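Member of DUF4221 family (Bacteroides vulgatus, PDB 3S9J) is of unknown function but folds as a six-bladed beta-propeller of the DUF4221 family. Local coordinates at residues Y296-V308 with E318-M330. Numbering follows the deposited sequence.
Sequences YETPKGKEFSVIV and ETKFPGKKYFYKM. With GOL (glycerol), chain S; FMT (formic acid), chain K.
Phe-304 and Phe-321 form a hydrogen-bonded pair of the antiparallel hairpin. Phe-321 N gives a 2.7 Å bond to Phe-304 O; the return bond from Phe-304 N is weak. The Phe-304 ring is the middle of an aromatic cluster. With chi1 at 67°, its CG sits between the backbone N and the carbonyl carbon, which swings the ring across to Phe-321 and to Tyr-326 and Tyr-328 further along the chain. Over one face lies Phe-321 CB, 3.6 Å from the ring centroid, in a CH-pi contact; the two phenyl planes are parallel but slid apart and barely overlap. The opposite face meets Tyr-328, whose CD2 comes to 3.4 Å from Phe-304 CD1, the rings inclined at 45°. Tyr-326 CB closes in at the edge. An alanine in place of Phe-304 would probably open a gap between Phe-321 and Tyr-328 and leave both rings freer to shift.

On the sheet face of Ser-305, its OG donates to the anti lone pair of Glu-318 OE2 at 2.7 Å. Ser-238 and Arg-239 also hold this carboxylate. A second close contact joins Lys-329 NZ to Thr-298 OG1 at 2.8 Å. One water accepts from Lys-329 NZ and Thr-298 N and donates to Glu-297 OE1. A glycerol, probably from crystallisation, bridges Pro-299 O to Tyr-326 O, Tyr-328 N and Lys-329 N by hydrogen bonds.

The hairpin edge at Glu-303 and exposed Lys-320 is looser and solvent-facing. In one Glu-303 conformer, OE1 makes a long salt bridge to Lys-320 NZ, 3.8 Å.

Strands 304-309 and 315-321 are the last two of one four-stranded propeller sheet, with 315-321 at its edge. Strand 278-284 flanks 304-309; Val-306 and Tyr-328 touch its Phe-282. The chain then enters the next sheet, where Tyr-326 and Tyr-328 pack on Ile-340 of strand 337-341.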
ATOM      1  N   TYR A 296      16.588   1.464  -7.911  1.00 30.93           N
ATOM      2  CA  TYR A 296      15.209   1.040  -8.108  0.50 31.38           C
ATOM      3  C   TYR A 296      14.491   0.696  -6.795  1.00 31.66           C
ATOM      4  O   TYR A 296      13.287   0.460  -6.790  1.00 34.24           O
ATOM      5  CB  TYR A 296      15.163  -0.109  -9.129  0.50 30.72           C
ATOM      6  CG  TYR A 296      15.480   0.359 -10.541  0.50 18.85           C
ATOM      7  CD1 TYR A 296      14.655   1.248 -11.195  0.50 21.53           C
ATOM      8  CD2 TYR A 296      16.587  -0.096 -11.210  0.50 27.53           C
ATOM      9  CE1 TYR A 296      14.934   1.687 -12.466  0.50 23.79           C
ATOM     10  CE2 TYR A 296      16.874   0.336 -12.471  0.50 18.48           C
ATOM     11  CZ  TYR A 296      16.044   1.219 -13.101  0.50 23.06           C
ATOM     12  OH  TYR A 296      16.323   1.643 -14.389  0.50 28.78           O
ATOM     13  N   GLU A 297      15.193   0.716  -5.677  1.00 29.68           N
ATOM     14  CA  GLU A 297      14.531   0.408  -4.405  1.00 30.69           C
ATOM     15  C   GLU A 297      14.943   1.390  -3.320  1.00 27.79           C
ATOM     16  O   GLU A 297      16.034   1.980  -3.389  1.00 27.90           O
ATOM     17  CB  GLU A 297      14.858  -1.028  -3.973  1.00 34.29           C
ATOM     18  CG  GLU A 297      14.293  -2.137  -4.923  1.00 40.55           C
ATOM     19  CD  GLU A 297      12.734  -2.229  -5.001  1.00 38.67           C
ATOM     20  OE1 GLU A 297      12.034  -1.901  -4.007  1.00 38.96           O
ATOM     21  OE2 GLU A 297      12.219  -2.690  -6.051  1.00 45.41           O
ATOM     22  N   THR A 298      14.082   1.567  -2.330  1.00 24.28           N
ATOM     23  CA  THR A 298      14.387   2.435  -1.198  1.00 25.32           C
ATOM     24  C   THR A 298      15.625   1.907  -0.475  1.00 25.09           C
ATOM     25  O   THR A 298      15.745   0.683  -0.151  1.00 23.12           O
ATOM     26  CB  THR A 298      13.194   2.547  -0.232  1.00 25.57           C
ATOM     27  OG1 THR A 298      12.047   3.013  -0.961  1.00 25.84           O
ATOM     28  CG2 THR A 298      13.540   3.483   0.964  1.00 25.04           C
ATOM     29  N   PRO A 299      16.605   2.791  -0.247  1.00 23.63           N
ATOM     30  CA  PRO A 299      17.808   2.340   0.414  1.00 24.74           C
ATOM     31  C   PRO A 299      17.551   1.820   1.815  1.00 23.25           C
ATOM     32  O   PRO A 299      16.691   2.342   2.526  1.00 23.20           O
ATOM     33  CB  PRO A 299      18.658   3.638   0.517  1.00 25.49           C
ATOM     34  CG  PRO A 299      18.186   4.462  -0.578  1.00 28.88           C
ATOM     35  CD  PRO A 299      16.727   4.193  -0.705  1.00 26.21           C
ATOM     36  N   LYS A 300      18.339   0.826   2.212  1.00 24.02           N
ATOM     37  CA  LYS A 300      18.153   0.194   3.522  1.00 26.81           C
ATOM     38  C   LYS A 300      18.437   1.204   4.624  1.00 26.22           C
ATOM     39  O   LYS A 300      17.948   1.070   5.733  1.00 23.49           O
ATOM     40  CB  LYS A 300      19.078  -1.009   3.677  1.00 27.60           C
ATOM     41  CG  LYS A 300      19.004  -2.034   2.555  1.00 31.86           C
ATOM     42  CD  LYS A 300      17.625  -2.460   2.217  1.00 36.21           C
ATOM     43  CE  LYS A 300      17.692  -3.584   1.179  1.00 42.82           C
ATOM     44  NZ  LYS A 300      16.366  -4.053   0.894  1.00 38.29           N
ATOM     45  N   GLY A 301      19.243   2.234   4.328  1.00 25.11           N
ATOM     46  CA  GLY A 301      19.569   3.239   5.329  1.00 26.23           C
ATOM     47  C   GLY A 301      18.665   4.458   5.396  1.00 26.68           C
ATOM     48  O   GLY A 301      18.917   5.353   6.203  1.00 26.49           O
ATOM     49  N   LYS A 302      17.603   4.496   4.591  1.00 25.29           N
ATOM     50  CA  LYS A 302      16.749   5.686   4.557  1.00 25.70           C
ATOM     51  C   LYS A 302      15.968   5.821   5.864  1.00 26.87           C
ATOM     52  O   LYS A 302      15.351   4.884   6.324  1.00 27.00           O
ATOM     53  CB  LYS A 302      15.823   5.693   3.327  1.00 26.13           C
ATOM     54  CG  LYS A 302      15.293   7.112   3.006  1.00 25.31           C
ATOM     55  CD  LYS A 302      14.538   7.126   1.672  1.00 24.75           C
ATOM     56  CE  LYS A 302      14.257   8.571   1.222  1.00 23.77           C
ATOM     57  NZ  LYS A 302      13.325   8.708   0.023  1.00 22.88           N
ATOM     58  N   GLU A 303      16.062   6.977   6.493  1.00 24.94           N
ATOM     59  CA  GLU A 303      15.316   7.215   7.719  0.50 27.00           C
ATOM     60  C   GLU A 303      13.880   7.567   7.392  1.00 25.91           C
ATOM     61  O   GLU A 303      13.564   7.960   6.253  1.00 24.45           O
ATOM     62  CB  GLU A 303      15.982   8.308   8.525  0.50 28.11           C
ATOM     63  CG  GLU A 303      17.381   7.901   8.967  0.50 28.27           C
ATOM     64  CD  GLU A 303      18.205   9.048   9.485  0.50 38.72           C
ATOM     65  OE1 GLU A 303      18.122  10.165   8.905  0.50 28.97           O
ATOM     66  OE2 GLU A 303      18.955   8.801  10.457  0.50 35.87           O
ATOM     67  N   PHE A 304      13.009   7.389   8.372  1.00 26.21           N
ATOM     68  CA  PHE A 304      11.592   7.701   8.188  1.00 24.04           C
ATOM     69  C   PHE A 304      10.939   8.112   9.483  1.00 25.84           C
ATOM     70  O   PHE A 304      11.508   7.982  10.576  1.00 26.63           O
ATOM     71  CB  PHE A 304      10.841   6.515   7.556  1.00 25.28           C
ATOM     72  CG  PHE A 304      10.737   5.309   8.434  1.00 25.08           C
ATOM     73  CD1 PHE A 304      11.825   4.433   8.558  1.00 24.74           C
ATOM     74  CD2 PHE A 304       9.551   5.010   9.100  1.00 24.02           C
ATOM     75  CE1 PHE A 304      11.754   3.298   9.358  1.00 23.81           C
ATOM     76  CE2 PHE A 304       9.471   3.884   9.914  1.00 25.09           C
ATOM     77  CZ  PHE A 304      10.582   3.021  10.034  1.00 23.40           C
ATOM     78  N   SER A 305       9.745   8.672   9.362  1.00 24.99           N
ATOM     79  CA  SER A 305       8.936   8.966  10.502  1.00 27.56           C
ATOM     80  C   SER A 305       7.525   8.455  10.266  1.00 27.11           C
ATOM     81  O   SER A 305       7.135   8.151   9.143  1.00 27.76           O
ATOM     82  CB  SER A 305       8.911  10.476  10.787  1.00 29.51           C
ATOM     83  OG  SER A 305       8.236  11.187   9.771  1.00 28.87           O
ATOM     84  N   VAL A 306       6.763   8.408  11.351  1.00 28.37           N
ATOM     85  CA  VAL A 306       5.333   8.140  11.291  1.00 26.68           C
ATOM     86  C   VAL A 306       4.587   9.224  12.025  1.00 28.51           C
ATOM     87  O   VAL A 306       4.817   9.464  13.221  1.00 29.63           O
ATOM     88  CB  VAL A 306       4.992   6.777  11.895  1.00 27.01           C
ATOM     89  CG1 VAL A 306       3.471   6.561  11.857  1.00 24.56           C
ATOM     90  CG2 VAL A 306       5.739   5.647  11.123  1.00 25.93           C
ATOM     91  N   ILE A 307       3.734   9.912  11.276  1.00 28.30           N
ATOM     92  CA  ILE A 307       2.837  10.937  11.786  1.00 28.36           C
ATOM     93  C   ILE A 307       1.536  10.260  12.233  1.00 29.16           C
ATOM     94  O   ILE A 307       0.973   9.456  11.493  1.00 28.50           O
ATOM     95  CB  ILE A 307       2.495  11.963  10.683  1.00 28.54           C
ATOM     96  CG1 ILE A 307       3.771  12.586  10.094  1.00 31.76           C
ATOM     97  CG2 ILE A 307       1.493  12.981  11.212  1.00 29.36           C
ATOM     98  CD1 ILE A 307       3.640  13.136   8.664  1.00 32.60           C
ATOM     99  N   VAL A 308       1.067  10.588  13.430  1.00 31.31           N
ATOM    100  CA  VAL A 308      -0.196  10.084  13.949  1.00 31.26           C
ATOM    101  C   VAL A 308      -1.255  11.188  13.857  1.00 32.49           C
ATOM    102  O   VAL A 308      -1.038  12.291  14.340  1.00 34.49           O
ATOM    103  CB  VAL A 308      -0.069   9.602  15.413  1.00 34.72           C
ATOM    104  CG1 VAL A 308      -1.415   9.031  15.893  1.00 33.66           C
ATOM    105  CG2 VAL A 308       1.041   8.541  15.541  1.00 32.60           C
ATOM    106  N   GLU A 318       4.309  12.661  16.152  1.00 33.19           N
ATOM    107  CA  GLU A 318       5.155  12.166  15.089  1.00 31.46           C
ATOM    108  C   GLU A 318       6.403  11.580  15.687  1.00 32.98           C
ATOM    109  O   GLU A 318       7.064  12.236  16.507  1.00 32.04           O
ATOM    110  CB  GLU A 318       5.507  13.289  14.094  1.00 32.90           C
ATOM    111  CG  GLU A 318       6.375  12.815  12.925  1.00 31.42           C
ATOM    112  CD  GLU A 318       6.665  13.875  11.871  1.00 32.21           C
ATOM    113  OE1 GLU A 318       6.223  15.041  12.027  1.00 33.77           O
ATOM    114  OE2 GLU A 318       7.336  13.510  10.871  1.00 32.71           O
ATOM    115  N   THR A 319       6.752  10.369  15.266  1.00 30.59           N
ATOM    116  CA  THR A 319       7.921   9.695  15.809  1.00 32.41           C
ATOM    117  C   THR A 319       8.895   9.369  14.685  1.00 31.74           C
ATOM    118  O   THR A 319       8.501   8.873  13.640  1.00 30.73           O
ATOM    119  CB  THR A 319       7.497   8.429  16.563  1.00 34.48           C
ATOM    120  OG1 THR A 319       6.789   8.818  17.745  1.00 33.81           O
ATOM    121  CG2 THR A 319       8.700   7.570  16.921  1.00 32.02           C
ATOM    122  N   LYS A 320      10.172   9.665  14.897  1.00 32.30           N
ATOM    123  CA  LYS A 320      11.215   9.440  13.887  1.00 32.04           C
ATOM    124  C   LYS A 320      11.858   8.077  14.148  1.00 32.45           C
ATOM    125  O   LYS A 320      11.983   7.640  15.292  1.00 32.20           O
ATOM    126  CB  LYS A 320      12.263  10.569  13.959  1.00 36.23           C
ATOM    127  CG  LYS A 320      13.110  10.805  12.692  1.00 46.39           C
ATOM    128  CD  LYS A 320      13.558  12.300  12.632  1.00 56.26           C
ATOM    129  CE  LYS A 320      14.998  12.493  12.194  1.00 63.06           C
ATOM    130  NZ  LYS A 320      15.304  11.881  10.871  1.00 69.22           N
ATOM    131  N   PHE A 321      12.222   7.394  13.075  1.00 28.64           N
ATOM    132  CA  PHE A 321      12.816   6.074  13.144  1.00 27.78           C
ATOM    133  C   PHE A 321      14.148   6.058  12.433  1.00 29.35           C
ATOM    134  O   PHE A 321      14.346   6.749  11.425  1.00 29.27           O
ATOM    135  CB  PHE A 321      11.907   5.042  12.476  1.00 28.28           C
ATOM    136  CG  PHE A 321      10.600   4.834  13.186  1.00 28.26           C
ATOM    137  CD1 PHE A 321       9.546   5.712  13.007  1.00 28.33           C
ATOM    138  CD2 PHE A 321      10.412   3.745  14.005  1.00 37.89           C
ATOM    139  CE1 PHE A 321       8.351   5.530  13.655  1.00 30.44           C
ATOM    140  CE2 PHE A 321       9.200   3.564  14.648  1.00 40.81           C
ATOM    141  CZ  PHE A 321       8.177   4.463  14.464  1.00 35.09           C
ATOM    142  N   PRO A 322      15.078   5.238  12.942  1.00 30.76           N
ATOM    143  CA  PRO A 322      16.378   5.130  12.284  1.00 29.48           C
ATOM    144  C   PRO A 322      16.335   4.317  11.018  1.00 29.00           C
ATOM    145  O   PRO A 322      15.392   3.553  10.794  1.00 28.79           O
ATOM    146  CB  PRO A 322      17.238   4.427  13.345  1.00 30.50           C
ATOM    147  CG  PRO A 322      16.240   3.561  14.071  1.00 29.92           C
ATOM    148  CD  PRO A 322      14.986   4.384  14.142  1.00 29.53           C
ATOM    149  N   GLY A 323      17.352   4.463  10.180  1.00 26.92           N
ATOM    150  CA  GLY A 323      17.542   3.546   9.062  1.00 26.94           C
ATOM    151  C   GLY A 323      18.184   2.238   9.537  1.00 24.93           C
ATOM    152  O   GLY A 323      18.522   2.113  10.714  1.00 27.79           O
ATOM    153  N   LYS A 324      18.373   1.309   8.601  1.00 24.77           N
ATOM    154  CA  LYS A 324      19.108   0.055   8.799  0.50 25.24           C
ATOM    155  C   LYS A 324      18.479  -0.842   9.871  1.00 26.59           C
ATOM    156  O   LYS A 324      19.157  -1.642  10.495  1.00 26.26           O
ATOM    157  CB  LYS A 324      20.597   0.316   9.087  0.50 26.30           C
ATOM    158  CG  LYS A 324      21.382   0.760   7.843  0.50 28.91           C
ATOM    159  CD  LYS A 324      22.867   0.788   8.099  0.50 31.66           C
ATOM    160  CE  LYS A 324      23.188   1.743   9.244  0.50 39.16           C
ATOM    161  NZ  LYS A 324      22.984   3.188   8.843  0.50 40.90           N
ATOM    162  N   LYS A 325      17.163  -0.708  10.063  1.00 24.84           N
ATOM    163  CA  LYS A 325      16.489  -1.460  11.120  1.00 24.86           C
ATOM    164  C   LYS A 325      15.132  -1.995  10.699  1.00 22.23           C
ATOM    165  O   LYS A 325      14.846  -3.180  10.932  1.00 24.32           O
ATOM    166  CB  LYS A 325      16.319  -0.585  12.364  1.00 25.62           C
ATOM    167  CG  LYS A 325      15.775  -1.366  13.569  1.00 27.68           C
ATOM    168  CD  LYS A 325      15.900  -0.602  14.895  1.00 32.12           C
ATOM    169  CE  LYS A 325      15.445  -1.533  16.048  1.00 38.67           C
ATOM    170  NZ  LYS A 325      15.458  -0.838  17.346  1.00 41.17           N
ATOM    171  N   TYR A 326      14.304  -1.154  10.090  1.00 21.50           N
ATOM    172  CA  TYR A 326      12.961  -1.536   9.722  1.00 21.81           C
ATOM    173  C   TYR A 326      12.785  -1.702   8.225  1.00 23.04           C
ATOM    174  O   TYR A 326      13.495  -1.085   7.416  1.00 24.33           O
ATOM    175  CB  TYR A 326      11.959  -0.473  10.216  1.00 22.48           C
ATOM    176  CG  TYR A 326      12.022  -0.300  11.694  1.00 24.38           C
ATOM    177  CD1 TYR A 326      11.377  -1.196  12.546  1.00 26.24           C
ATOM    178  CD2 TYR A 326      12.735   0.748  12.264  1.00 24.87           C
ATOM    179  CE1 TYR A 326      11.450  -1.054  13.923  1.00 26.60           C
ATOM    180  CE2 TYR A 326      12.809   0.895  13.643  1.00 29.58           C
ATOM    181  CZ  TYR A 326      12.170  -0.005  14.454  1.00 30.62           C
ATOM    182  OH  TYR A 326      12.264   0.103  15.809  1.00 30.10           O
ATOM    183  N   PHE A 327      11.818  -2.539   7.853  1.00 22.77           N
ATOM    184  CA  PHE A 327      11.392  -2.692   6.483  1.00 21.14           C
ATOM    185  C   PHE A 327       9.941  -2.191   6.470  1.00 22.97           C
ATOM    186  O   PHE A 327       8.982  -2.976   6.619  1.00 20.66           O
ATOM    187  CB  PHE A 327      11.520  -4.149   6.009  1.00 24.31           C
ATOM    188  CG  PHE A 327      11.380  -4.290   4.531  1.00 23.11           C
ATOM    189  CD1 PHE A 327      12.498  -4.173   3.701  1.00 25.59           C
ATOM    190  CD2 PHE A 327      10.140  -4.431   3.941  1.00 21.70           C
ATOM    191  CE1 PHE A 327      12.365  -4.257   2.301  1.00 27.13           C
ATOM    192  CE2 PHE A 327      10.027  -4.512   2.560  1.00 21.58           C
ATOM    193  CZ  PHE A 327      11.131  -4.414   1.754  1.00 24.79           C
ATOM    194  N   TYR A 328       9.782  -0.863   6.385  1.00 21.86           N
ATOM    195  CA  TYR A 328       8.466  -0.267   6.615  1.00 22.29           C
ATOM    196  C   TYR A 328       7.483  -0.512   5.481  1.00 19.82           C
ATOM    197  O   TYR A 328       6.287  -0.276   5.674  1.00 23.13           O
ATOM    198  CB  TYR A 328       8.566   1.230   6.956  1.00 23.08           C
ATOM    199  CG  TYR A 328       9.228   2.090   5.908  1.00 24.15           C
ATOM    200  CD1 TYR A 328       8.517   2.487   4.770  1.00 24.29           C
ATOM    201  CD2 TYR A 328      10.532   2.504   6.038  1.00 26.02           C
ATOM    202  CE1 TYR A 328       9.108   3.266   3.779  1.00 26.42           C
ATOM    203  CE2 TYR A 328      11.133   3.326   5.063  1.00 26.53           C
ATOM    204  CZ  TYR A 328      10.430   3.697   3.944  1.00 28.03           C
ATOM    205  OH  TYR A 328      10.987   4.460   2.955  1.00 31.93           O
ATOM    206  N   LYS A 329       7.954  -0.992   4.343  1.00 19.84           N
ATOM    207  CA  LYS A 329       7.076  -1.428   3.278  1.00 19.49           C
ATOM    208  C   LYS A 329       6.376  -2.772   3.568  1.00 21.55           C
ATOM    209  O   LYS A 329       5.588  -3.249   2.741  1.00 21.37           O
ATOM    210  CB  LYS A 329       7.798  -1.437   1.930  1.00 20.84           C
ATOM    211  CG  LYS A 329       8.233  -0.019   1.551  1.00 21.09           C
ATOM    212  CD  LYS A 329       8.726   0.086   0.134  1.00 25.18           C
ATOM    213  CE  LYS A 329       9.177   1.493  -0.178  1.00 24.76           C
ATOM    214  NZ  LYS A 329       9.695   1.663  -1.588  1.00 24.45           N
HETATM  215  N   MSE A 330       6.646  -3.328   4.754  1.00 21.87           N
HETATM  216  CA  MSE A 330       5.834  -4.394   5.349  1.00 21.18           C
HETATM  217  C   MSE A 330       5.345  -3.946   6.725  1.00 23.66           C
HETATM  218  O   MSE A 330       5.991  -4.200   7.762  1.00 23.89           O
HETATM  219  CB  MSE A 330       6.612  -5.695   5.445  1.00 20.23           C
HETATM  220  CG  MSE A 330       6.688  -6.462   4.129  1.00 21.33           C
HETATM  221 SE   MSE A 330       7.239  -8.309   4.361  0.75 16.59          SE
HETATM  222  CE  MSE A 330       9.075  -8.002   4.966  1.00 21.37           C
TER
HETATM  223  C1  GOL S 417      11.517  -0.033   3.086  1.00 27.14           C
HETATM  224  O1  GOL S 417      10.783  -1.182   3.415  1.00 22.90           O
HETATM  225  C2  GOL S 417      12.826  -0.078   3.890  1.00 27.83           C
HETATM  226  O2  GOL S 417      12.474   0.226   5.207  1.00 28.65           O
HETATM  227  C3  GOL S 417      13.772   0.998   3.398  1.00 32.90           C
HETATM  228  O3  GOL S 417      14.919   1.042   4.229  1.00 31.98           O
HETATM  229  C   FMT K 409      15.511  -6.409   3.161  1.00 31.05           C
HETATM  230  O1  FMT K 409      16.044  -5.263   3.209  1.00 32.11           O
HETATM  231  O2  FMT K 409      15.150  -6.965   2.112  1.00 32.97           O
HETATM  232  O   HOH W   1      11.798  -0.141  -2.081  1.00 28.33           O
HETATM  233  O   HOH W   2      20.935   5.472   7.819  1.00 37.73           O
HETATM  234  O   HOH W   3      19.588   5.975  10.945  1.00 36.90           O